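Local coordinates for virulence protein vsdE (Salmonella enterica, PDB 5LQ6) that is a cysteine hydrolase effector that suppresses host immune responses and contributes to Salmonella virulence, at residues Ser17-Lys22 with Asp112-Gly117; Glu145-Ile150 with Asn168-Ser173; Ser151-Ile156 with Ser206-Val211; Ser163-Asn168 with Phe183-Lys188. The protein carries 4 engineered substitutions. All coordinates share one frame; numbering follows the deposited sequence.

Contact 1: Ser17-Lys22 with Asp112-Gly117; sequences SRINSK and DKIIFG
Arg18, in the last turn of helix 12-19, reaches across to the C-terminal end of helix 108-116 and grips the carbonyl oxygen of Ile114 with two nitrogens. NE lies 2.8 Å from Ile114 O and NH2 3.0 Å from the same atom, a side-on hold in which the oxygen sits in the guanidinium plane. Both nitrogens come from one face of the Ile114 carbonyl, well above its plane, so neither lies on a lone pair. A bend at chi3 (-68°) swings the guanidinium across the end of the helix, where the flat of the group rests on Gly117, whose CA is 3.5 Å from Arg18 CZ. Gly117, the first residue to leave the helix, with positive phi (88°), puts its bare CA against that face. This is a helix-end contact: the Ile114 carbonyl in the last turn of helix 108-116 takes a cationic side chain from another helix. Ile19 follows with an apolar touch, its CG1 packing at 3.9 Å on CG2 of Ile114, while Ile35 of helix 29-38 touches both isoleucines and makes the patch a three-helix junction. Past the end of helix 12-19, Ser21 turns back within its own segment, and its OG donates to Arg18 O at 2.8 Å. Ser21 N reaches that same oxygen from the same face.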
# COMPACT_ATOMS: atom_id res chain seq x y z
N SER A 17 -0.53 -11.73 17.77
CA SER A 17 -1.01 -11.37 19.10
C SER A 17 -2.11 -10.31 19.00
O SER A 17 -3.15 -10.39 19.64
CB SER A 17 0.11 -10.96 20.04
OG SER A 17 0.84 -9.86 19.62
N ARG A 18 -1.88 -9.30 18.16
CA ARG A 18 -2.90 -8.22 18.04
C ARG A 18 -4.20 -8.69 17.46
O ARG A 18 -5.27 -8.36 17.96
CB ARG A 18 -2.31 -7.07 17.23
CG ARG A 18 -1.22 -6.30 17.93
CD ARG A 18 -0.78 -5.04 17.20
NE ARG A 18 -0.08 -5.38 15.95
CZ ARG A 18 1.23 -5.41 15.80
NH1 ARG A 18 2.04 -5.16 16.82
NH2 ARG A 18 1.76 -5.70 14.59
N ILE A 19 -4.12 -9.50 16.40
CA ILE A 19 -5.30 -9.94 15.70
C ILE A 19 -6.18 -10.88 16.54
O ILE A 19 -7.40 -10.95 16.38
CB ILE A 19 -4.86 -10.53 14.32
CG1 ILE A 19 -5.88 -10.28 13.25
CG2 ILE A 19 -4.40 -12.00 14.45
CD1 ILE A 19 -5.36 -10.75 11.91
N ASN A 20 -5.57 -11.58 17.50
CA ASN A 20 -6.32 -12.47 18.37
C ASN A 20 -6.68 -11.88 19.73
O ASN A 20 -7.27 -12.54 20.57
CB ASN A 20 -5.48 -13.75 18.61
CG ASN A 20 -5.43 -14.63 17.41
OD1 ASN A 20 -6.45 -15.10 17.01
ND2 ASN A 20 -4.26 -14.81 16.80
N SER A 21 -6.32 -10.60 19.95
CA SER A 21 -6.49 -10.05 21.30
C SER A 21 -7.95 -9.78 21.66
O SER A 21 -8.77 -9.56 20.80
CB SER A 21 -5.64 -8.82 21.42
OG SER A 21 -6.14 -7.86 20.61
N LYS A 22 -8.21 -9.79 22.96
CA LYS A 22 -9.56 -9.59 23.44
C LYS A 22 -9.83 -8.11 23.71
O LYS A 22 -11.00 -7.73 23.85
CB LYS A 22 -9.79 -10.39 24.73
CG LYS A 22 -9.65 -11.91 24.57
CD LYS A 22 -10.43 -12.47 23.40
CE LYS A 22 -10.55 -14.01 23.49
NZ LYS A 22 -9.56 -14.84 22.71
N ASP A 112 -3.86 -0.85 9.90
CA ASP A 112 -2.54 -0.45 10.26
C ASP A 112 -2.20 -0.88 11.72
O ASP A 112 -1.10 -1.33 12.01
CB ASP A 112 -2.36 1.08 10.18
CG ASP A 112 -2.14 1.59 8.79
OD1 ASP A 112 -2.02 0.80 7.78
OD2 ASP A 112 -2.05 2.88 8.70
N LYS A 113 -3.18 -0.72 12.62
CA LYS A 113 -2.96 -1.12 14.00
C LYS A 113 -2.62 -2.61 14.09
O LYS A 113 -1.75 -3.01 14.84
CB LYS A 113 -4.18 -0.77 14.84
CG LYS A 113 -4.22 0.69 15.24
CD LYS A 113 -5.46 1.08 16.02
CE LYS A 113 -5.44 2.56 16.27
NZ LYS A 113 -6.58 2.94 17.14
N ILE A 114 -3.30 -3.43 13.28
CA ILE A 114 -3.03 -4.88 13.32
C ILE A 114 -1.67 -5.21 12.69
O ILE A 114 -0.88 -5.89 13.27
CB ILE A 114 -4.14 -5.65 12.60
CG1 ILE A 114 -5.45 -5.47 13.38
CG2 ILE A 114 -3.74 -7.12 12.39
CD1 ILE A 114 -6.63 -6.11 12.71
N ILE A 115 -1.43 -4.72 11.46
CA ILE A 115 -0.22 -5.13 10.74
C ILE A 115 1.03 -4.45 11.25
O ILE A 115 2.06 -5.07 11.39
CB ILE A 115 -0.42 -4.94 9.22
CG1 ILE A 115 -1.37 -6.03 8.72
CG2 ILE A 115 0.92 -5.01 8.48
CD1 ILE A 115 -1.79 -5.87 7.28
N PHE A 116 0.96 -3.16 11.54
CA PHE A 116 2.14 -2.39 11.94
C PHE A 116 2.23 -2.08 13.42
O PHE A 116 3.33 -1.77 13.90
CB PHE A 116 2.25 -1.08 11.13
CG PHE A 116 2.22 -1.32 9.64
CD1 PHE A 116 3.31 -1.86 9.00
CD2 PHE A 116 1.05 -1.02 8.91
CE1 PHE A 116 3.24 -2.12 7.60
CE2 PHE A 116 1.00 -1.31 7.55
CZ PHE A 116 2.08 -1.85 6.95
N GLY A 117 1.12 -2.22 14.13
CA GLY A 117 1.09 -1.93 15.55
C GLY A 117 0.77 -0.50 15.91
O GLY A 117 0.80 -0.13 17.13

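Contact 2: Glu145-Ile150 with Asn168-Ser173; sequences ESSFII and NAVVIS. Engineered in segment 168-173: Ser173 (natural residue Cys).
A beta hairpin, strands 147-157 and 163-172, forms the middle of the four-stranded antiparallel sheet, and this contact is its end remote from the connecting loop. Phe148 and Ala169 are the hydrogen-bonded pair: Phe148 N gives to Ala169 O at 2.9 Å and Ala169 N returns a bond to Phe148 O at 3.0 Å. Beyond them Val171 N meets Ser146 O at 2.8 Å, carrying the ladder just past the start of strand 147-157. Ser147 with Val170 and Ile149 with Asn168 are non-hydrogen-bonded pairs whose side chains share one face, toward helix 76-89. There Ile149 and Asn168 run side by side, CG1 of the isoleucine 4.1 Å from ND2 of the amide. On the other face Ala169 CB touches Ile150 CD1 at 4.0 Å, and the Phe148 ring turns its edge toward Ala169 O; Ile136 of helix 129-143 packs over Phe148 and Ala169. One water links the polar groups on the face of Ser147 and Asn168. It donates to Phe148 O, accepts from Asn168 ND2 at 3.0 Å and bonds to Ser147 OG, which points at it because chi1 of 178° sets OG opposite the backbone N. Asn168 ND2 also donates to Ser80 O of helix 76-89. Two acceptors, the water and Ser80 O, would hold the Asn168 amide in its rotation, and its NH2 is satisfied between sheet and helix.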
# COMPACT_ATOMS: atom_id res chain seq x y z
N GLU A 145 13.67 7.62 1.47
CA GLU A 145 12.41 6.91 1.75
C GLU A 145 11.83 6.47 0.37
O GLU A 145 11.67 7.30 -0.50
CB GLU A 145 11.44 7.79 2.49
CG GLU A 145 11.87 8.17 3.90
CD GLU A 145 11.13 9.35 4.52
OE1 GLU A 145 10.14 9.90 3.95
OE2 GLU A 145 11.57 9.76 5.63
N SER A 146 11.56 5.17 0.23
CA SER A 146 11.32 4.58 -1.08
C SER A 146 10.04 3.79 -1.23
O SER A 146 9.78 3.30 -2.31
CB SER A 146 12.46 3.70 -1.54
OG SER A 146 12.64 2.66 -0.58
N SER A 147 9.26 3.60 -0.17
CA SER A 147 8.06 2.80 -0.23
C SER A 147 6.90 3.43 0.52
O SER A 147 7.06 3.86 1.69
CB SER A 147 8.36 1.43 0.34
OG SER A 147 7.18 0.61 0.34
N PHE A 148 5.74 3.51 -0.12
CA PHE A 148 4.62 4.27 0.39
C PHE A 148 3.30 3.58 0.09
O PHE A 148 3.19 2.83 -0.87
CB PHE A 148 4.57 5.67 -0.20
CG PHE A 148 5.86 6.46 -0.05
CD1 PHE A 148 6.89 6.28 -0.97
CD2 PHE A 148 6.04 7.24 1.08
CE1 PHE A 148 8.09 6.95 -0.79
CE2 PHE A 148 7.26 7.92 1.23
CZ PHE A 148 8.24 7.73 0.29
N ILE A 149 2.29 3.86 0.91
CA ILE A 149 0.91 3.49 0.63
C ILE A 149 0.18 4.77 0.22
O ILE A 149 0.31 5.80 0.90
CB ILE A 149 0.17 2.83 1.80
CG1 ILE A 149 0.93 1.60 2.31
CG2 ILE A 149 -1.24 2.44 1.41
CD1 ILE A 149 0.36 1.02 3.63
N ILE A 150 -0.58 4.69 -0.87
CA ILE A 150 -1.33 5.84 -1.36
C ILE A 150 -2.78 5.60 -1.08
O ILE A 150 -3.30 4.49 -1.36
CB ILE A 150 -1.14 6.06 -2.85
CG1 ILE A 150 0.32 5.89 -3.27
CG2 ILE A 150 -1.75 7.38 -3.30
CD1 ILE A 150 1.25 6.85 -2.67
N ASN A 168 -0.07 1.28 -3.81
CA ASN A 168 1.31 1.41 -3.36
C ASN A 168 2.17 2.18 -4.33
O ASN A 168 1.84 2.35 -5.50
CB ASN A 168 1.96 0.04 -3.09
CG ASN A 168 1.22 -0.76 -2.03
OD1 ASN A 168 0.13 -1.27 -2.26
ND2 ASN A 168 1.83 -0.86 -0.86
N ALA A 169 3.29 2.70 -3.86
CA ALA A 169 4.25 3.37 -4.73
C ALA A 169 5.65 3.05 -4.17
O ALA A 169 5.88 3.14 -2.95
CB ALA A 169 4.02 4.85 -4.77
N VAL A 170 6.57 2.68 -5.05
CA VAL A 170 7.94 2.41 -4.69
C VAL A 170 8.87 3.11 -5.65
O VAL A 170 8.67 3.07 -6.86
CB VAL A 170 8.25 0.91 -4.66
CG1 VAL A 170 9.70 0.58 -4.35
CG2 VAL A 170 7.38 0.18 -3.62
N VAL A 171 9.90 3.73 -5.11
CA VAL A 171 10.96 4.34 -5.95
C VAL A 171 11.95 3.27 -6.36
O VAL A 171 12.49 2.52 -5.52
CB VAL A 171 11.68 5.47 -5.17
CG1 VAL A 171 12.81 6.05 -6.00
CG2 VAL A 171 10.72 6.55 -4.73
N ILE A 172 12.13 3.17 -7.66
CA ILE A 172 13.03 2.19 -8.28
C ILE A 172 14.26 2.93 -8.78
O ILE A 172 14.13 3.91 -9.50
CB ILE A 172 12.38 1.44 -9.46
CG1 ILE A 172 11.09 0.74 -8.98
CG2 ILE A 172 13.38 0.46 -10.08
CD1 ILE A 172 10.40 -0.07 -10.06
N SER A 173 15.43 2.41 -8.38
CA SER A 173 16.72 2.95 -8.82
C SER A 173 17.47 1.92 -9.64
O SER A 173 18.01 0.96 -9.08
CB SER A 173 17.51 3.38 -7.58
OG SER A 173 16.86 4.46 -6.97
O HOH W 1 4.56 0.40 -0.41

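Contact 3: Ser151-Ile156 with Ser206-Val211; sequences SAENYI and SGEFYV
Glu208 O is gripped twice: Glu153 N donates to it at 3.0 Å along a nearly straight bond (167°), and a water that accepts from Asn154 N donates to it as well. This carbonyl lies where strand 147-157 turns its corner, at Glu153 and Asn154, against the chain leading into edge strand 209-212. Further into the sheet the two run antiparallel. Ser151 and Tyr210 form the hydrogen-bonded pair, Tyr210 N to Ser151 O at 2.8 Å in the carbonyl plane and Ser151 N to Tyr210 O at 2.9 Å. Ala152 and Phe209 follow as the non-hydrogen-bonded pair, and Ala152 CB touches the phenyl ring obliquely, 3.9 Å from CD2, on the face that helix 129-143 covers through Ile129 and Val132. At the corner, Asn154 lies against the loop residues Ser206 and Gly207. Its CB sits 3.6 Å from Ser206 O, and ND2 comes within 3.4 Å of Gly207 CA. A second water lies between Asn154 O and Ser206 OG, whose other partners include Ser204, and probably bridges them. Glu153 and Glu208 run side by side and point the same way, a bend at chi2 (-90°) folding the Glu153 carboxylate over until the two OE2 atoms are 4.0 Å apart, with the carboxylate planes 54° apart. Two carboxylates this close would be expected to repel if both were ionised, so one of them may take up a proton more readily; the backbone bonds and the water on Glu208 O still hold the corner to the edge strand.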
# COMPACT_ATOMS: atom_id res chain seq x y z
N SER A 151 -3.51 6.57 -0.56
CA SER A 151 -4.96 6.51 -0.37
C SER A 151 -5.58 7.59 -1.24
O SER A 151 -5.22 8.78 -1.11
CB SER A 151 -5.32 6.74 1.10
OG SER A 151 -4.82 5.74 1.92
N ALA A 152 -6.47 7.18 -2.13
CA ALA A 152 -7.17 8.10 -3.03
C ALA A 152 -8.63 8.14 -2.64
O ALA A 152 -9.26 7.14 -2.33
CB ALA A 152 -7.01 7.66 -4.43
N GLU A 153 -9.20 9.34 -2.65
CA GLU A 153 -10.60 9.45 -2.36
C GLU A 153 -11.58 9.14 -3.46
O GLU A 153 -12.68 8.68 -3.19
CB GLU A 153 -10.89 10.82 -1.77
CG GLU A 153 -10.44 10.88 -0.31
CD GLU A 153 -11.50 10.46 0.69
OE1 GLU A 153 -12.28 9.50 0.40
OE2 GLU A 153 -11.56 11.11 1.76
N ASN A 154 -11.24 9.45 -4.67
CA ASN A 154 -12.23 9.35 -5.77
C ASN A 154 -11.70 8.56 -6.92
O ASN A 154 -11.78 8.92 -8.09
CB ASN A 154 -12.65 10.77 -6.19
CG ASN A 154 -13.64 11.41 -5.20
OD1 ASN A 154 -14.63 10.80 -4.82
ND2 ASN A 154 -13.37 12.62 -4.78
N TYR A 155 -11.13 7.41 -6.57
CA TYR A 155 -10.67 6.45 -7.58
C TYR A 155 -11.88 5.83 -8.31
O TYR A 155 -12.81 5.41 -7.65
CB TYR A 155 -9.89 5.35 -6.88
CG TYR A 155 -9.38 4.21 -7.76
CD1 TYR A 155 -8.19 4.30 -8.44
CD2 TYR A 155 -10.12 3.03 -7.89
CE1 TYR A 155 -7.72 3.24 -9.22
CE2 TYR A 155 -9.70 1.98 -8.68
CZ TYR A 155 -8.51 2.08 -9.34
OH TYR A 155 -8.06 1.04 -10.15
N ILE A 156 -11.84 5.76 -9.64
CA ILE A 156 -12.97 5.21 -10.40
C ILE A 156 -12.80 3.69 -10.50
O ILE A 156 -11.97 3.19 -11.30
CB ILE A 156 -13.06 5.92 -11.75
CG1 ILE A 156 -13.20 7.43 -11.56
CG2 ILE A 156 -14.18 5.28 -12.59
CD1 ILE A 156 -12.95 8.18 -12.84
N SER A 206 -12.03 15.66 -9.25
CA SER A 206 -12.54 15.34 -7.92
C SER A 206 -11.47 14.50 -7.25
O SER A 206 -11.05 13.50 -7.81
CB SER A 206 -13.86 14.56 -8.01
OG SER A 206 -13.67 13.25 -8.53
N GLY A 207 -11.00 14.93 -6.09
CA GLY A 207 -10.26 14.04 -5.22
C GLY A 207 -8.96 14.46 -4.58
O GLY A 207 -8.09 15.11 -5.19
N GLU A 208 -8.85 14.02 -3.33
CA GLU A 208 -7.67 14.11 -2.55
C GLU A 208 -6.85 12.76 -2.62
O GLU A 208 -7.35 11.66 -2.94
CB GLU A 208 -8.03 14.35 -1.09
CG GLU A 208 -9.12 15.35 -0.77
CD GLU A 208 -9.82 14.99 0.54
OE1 GLU A 208 -9.11 14.82 1.55
OE2 GLU A 208 -11.06 14.86 0.55
N PHE A 209 -5.57 12.89 -2.34
CA PHE A 209 -4.67 11.79 -2.18
C PHE A 209 -3.90 11.98 -0.88
O PHE A 209 -3.56 13.09 -0.49
CB PHE A 209 -3.67 11.78 -3.33
CG PHE A 209 -4.29 11.56 -4.69
CD1 PHE A 209 -4.90 12.60 -5.32
CD2 PHE A 209 -4.28 10.30 -5.28
CE1 PHE A 209 -5.49 12.45 -6.57
CE2 PHE A 209 -4.86 10.15 -6.56
CZ PHE A 209 -5.48 11.23 -7.16
N TYR A 210 -3.52 10.87 -0.25
CA TYR A 210 -2.68 10.88 0.94
C TYR A 210 -1.64 9.82 0.82
O TYR A 210 -1.90 8.81 0.21
CB TYR A 210 -3.50 10.58 2.20
CG TYR A 210 -4.57 11.57 2.49
CD1 TYR A 210 -5.79 11.49 1.86
CD2 TYR A 210 -4.33 12.61 3.32
CE1 TYR A 210 -6.80 12.43 2.09
CE2 TYR A 210 -5.34 13.56 3.59
CZ TYR A 210 -6.54 13.46 2.95
OH TYR A 210 -7.52 14.41 3.21
N VAL A 211 -0.45 10.08 1.36
CA VAL A 211 0.66 9.15 1.34
C VAL A 211 1.00 8.79 2.77
O VAL A 211 1.03 9.67 3.62
CB VAL A 211 1.87 9.82 0.67
CG1 VAL A 211 3.03 8.85 0.49
CG2 VAL A 211 1.46 10.41 -0.70
O HOH W 2 -8.78 11.01 -5.57
O HOH W 3 -11.97 11.09 -9.71

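Contact 4: Ser163-Asn168 with Phe183-Lys188; sequences SRHDFN and FIDSWK. Engineered in segment 163-168: Ser163 (natural residue Cys).
Phe183 meets the ring of Phe167 across the hairpin of strands 163-172 and 180-184, its CD1 3.9 Å from CE2 and in the plane of the Phe167 ring. Ile184 pairs with Asn168 through two backbone bonds of 2.9 Å, Ile184 N to Asn168 O and Asn168 N to Ile184 O, and Ile184 O also lies 3.4 Å from Phe167 CB. After this pair the second strand gives way to a type I turn, Asp185 to Lys188. Asp185 has its CG trans to N (chi1 -169°), which carries the carboxylate back to strand 163-172, and OD2 receives His165 NE2 at 2.6 Å. That bond is nearly straight (169°), lies in the imidazole plane and comes in on the syn side of the oxygen. The other oxygen, OD1, takes weak bonds from the turn nitrogens of Trp187 and Lys188, and a water links it to Asp166 O. A second water joins Ser186 N to Asn168 OD1. Trp187 then offers a ring face to the edge of His165: CE1 stands 3.4 Å from CE3, with the planes at 65° in an offset edge-to-face pair. Cys76 touches the imidazole and Tyr155 stacks on it, so the geometry is consistent with a Cys-His-Asp triad of a papain-like hydrolase. Carboxylate, indole and Tyr155 together would restrict the imidazole's rotation, while the weak turn bonds and water on OD1 help to position Asp185, consistent with a part in such a triad.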
# COMPACT_ATOMS: atom_id res chain seq x y z
N SER A 163 -14.60 6.07 -5.56
CA SER A 163 -14.57 5.39 -4.32
C SER A 163 -13.16 5.50 -3.69
O SER A 163 -12.20 5.80 -4.37
CB SER A 163 -14.94 3.91 -4.47
OG SER A 163 -14.33 3.38 -5.62
N ARG A 164 -13.07 5.20 -2.41
CA ARG A 164 -11.80 5.18 -1.71
C ARG A 164 -11.02 3.99 -2.21
O ARG A 164 -11.55 2.88 -2.32
CB ARG A 164 -12.03 5.01 -0.22
CG ARG A 164 -10.78 4.55 0.55
CD ARG A 164 -9.96 5.62 1.17
NE ARG A 164 -8.75 5.05 1.78
CZ ARG A 164 -8.69 4.35 2.92
NH1 ARG A 164 -9.79 4.00 3.59
NH2 ARG A 164 -7.52 4.00 3.40
N HIS A 165 -9.74 4.20 -2.48
CA HIS A 165 -8.89 3.12 -2.95
C HIS A 165 -7.49 3.33 -2.44
O HIS A 165 -6.94 4.42 -2.60
CB HIS A 165 -8.89 3.10 -4.45
CG HIS A 165 -8.16 1.95 -5.06
ND1 HIS A 165 -8.40 0.65 -4.73
CD2 HIS A 165 -7.21 1.92 -6.03
CE1 HIS A 165 -7.64 -0.14 -5.48
NE2 HIS A 165 -6.91 0.61 -6.26
N ASP A 166 -6.90 2.27 -1.88
CA ASP A 166 -5.50 2.26 -1.50
C ASP A 166 -4.69 1.45 -2.50
O ASP A 166 -5.16 0.49 -3.06
CB ASP A 166 -5.27 1.65 -0.12
CG ASP A 166 -5.54 2.59 1.05
OD1 ASP A 166 -6.17 3.64 0.84
OD2 ASP A 166 -5.10 2.26 2.17
N PHE A 167 -3.45 1.89 -2.71
CA PHE A 167 -2.48 1.23 -3.56
C PHE A 167 -1.08 1.62 -3.08
O PHE A 167 -0.95 2.18 -2.00
CB PHE A 167 -2.74 1.48 -5.05
CG PHE A 167 -2.84 2.94 -5.43
CD1 PHE A 167 -3.98 3.64 -5.18
CD2 PHE A 167 -1.76 3.61 -6.00
CE1 PHE A 167 -4.09 4.97 -5.54
CE2 PHE A 167 -1.86 4.94 -6.35
CZ PHE A 167 -3.01 5.62 -6.10
N ASN A 168 -0.07 1.28 -3.81
CA ASN A 168 1.31 1.41 -3.36
C ASN A 168 2.17 2.18 -4.33
O ASN A 168 1.84 2.35 -5.50
CB ASN A 168 1.96 0.04 -3.09
CG ASN A 168 1.22 -0.76 -2.03
OD1 ASN A 168 0.13 -1.27 -2.26
ND2 ASN A 168 1.83 -0.86 -0.86
N PHE A 183 4.17 3.08 -9.45
CA PHE A 183 2.88 2.76 -8.80
C PHE A 183 2.61 1.30 -8.93
O PHE A 183 2.90 0.68 -9.97
CB PHE A 183 1.78 3.65 -9.35
CG PHE A 183 1.95 5.10 -8.97
CD1 PHE A 183 1.73 5.51 -7.69
CD2 PHE A 183 2.36 6.07 -9.90
CE1 PHE A 183 1.86 6.85 -7.30
CE2 PHE A 183 2.49 7.38 -9.50
CZ PHE A 183 2.25 7.77 -8.21
N ILE A 184 2.03 0.74 -7.87
CA ILE A 184 1.72 -0.69 -7.78
C ILE A 184 0.28 -0.80 -7.28
O ILE A 184 -0.04 -0.26 -6.24
CB ILE A 184 2.65 -1.47 -6.86
CG1 ILE A 184 4.10 -1.23 -7.20
CG2 ILE A 184 2.31 -2.93 -6.89
CD1 ILE A 184 5.01 -1.47 -6.04
N ASP A 185 -0.57 -1.48 -8.01
CA ASP A 185 -1.96 -1.70 -7.55
C ASP A 185 -2.20 -3.18 -7.57
O ASP A 185 -2.67 -3.72 -8.59
CB ASP A 185 -2.97 -0.89 -8.36
CG ASP A 185 -4.34 -0.88 -7.75
OD1 ASP A 185 -4.61 -1.75 -6.91
OD2 ASP A 185 -5.13 0.02 -8.09
N SER A 186 -1.92 -3.87 -6.46
CA SER A 186 -2.04 -5.32 -6.39
C SER A 186 -3.49 -5.76 -6.48
O SER A 186 -3.76 -6.93 -6.84
CB SER A 186 -1.38 -5.88 -5.17
OG SER A 186 -2.04 -5.42 -3.97
N TRP A 187 -4.42 -4.87 -6.21
CA TRP A 187 -5.86 -5.14 -6.38
C TRP A 187 -6.29 -5.18 -7.83
O TRP A 187 -7.22 -5.93 -8.22
CB TRP A 187 -6.64 -4.08 -5.60
CG TRP A 187 -8.11 -4.11 -5.72
CD1 TRP A 187 -8.95 -4.80 -4.92
CD2 TRP A 187 -8.89 -3.44 -6.68
NE1 TRP A 187 -10.24 -4.61 -5.33
CE2 TRP A 187 -10.25 -3.73 -6.38
CE3 TRP A 187 -8.61 -2.56 -7.71
CZ2 TRP A 187 -11.30 -3.21 -7.15
CZ3 TRP A 187 -9.70 -2.02 -8.48
CH2 TRP A 187 -11.00 -2.38 -8.19
N LYS A 188 -5.68 -4.35 -8.66
CA LYS A 188 -6.08 -4.18 -10.06
C LYS A 188 -5.31 -5.21 -10.88
O LYS A 188 -4.27 -4.90 -11.48
CB LYS A 188 -5.78 -2.73 -10.52
CG LYS A 188 -6.26 -2.37 -11.94
CD LYS A 188 -7.75 -2.08 -12.07
CE LYS A 188 -8.05 -1.61 -13.47
NZ LYS A 188 -9.50 -1.33 -13.72
O HOH W 4 -4.21 -1.84 -4.21
O HOH W 5 -1.59 -2.73 -3.87

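In the fold
Contacts 2, 3 and 4 all lie in the four-stranded antiparallel sheet, whose order is 180-184, 163-172, 147-157, 209-212. Contact 2 joins the two central strands, contact 4 adds one edge strand and contact 3 the other. Centres of contacts 3 and 4 are about 10 Å apart, those of 2 and 4 about 13 Å. Along the chain the segments of contact 2 alternate with those of contacts 3 and 4, while contact 4 lies wholly between the two segments of contact 3. Contact 1 comes first and stands apart among the helices, its centre 22 to 26 Å from the others. The helical part supplies Cys76 and the sheet His165 and Asp185, so the probable active site lies where they meet.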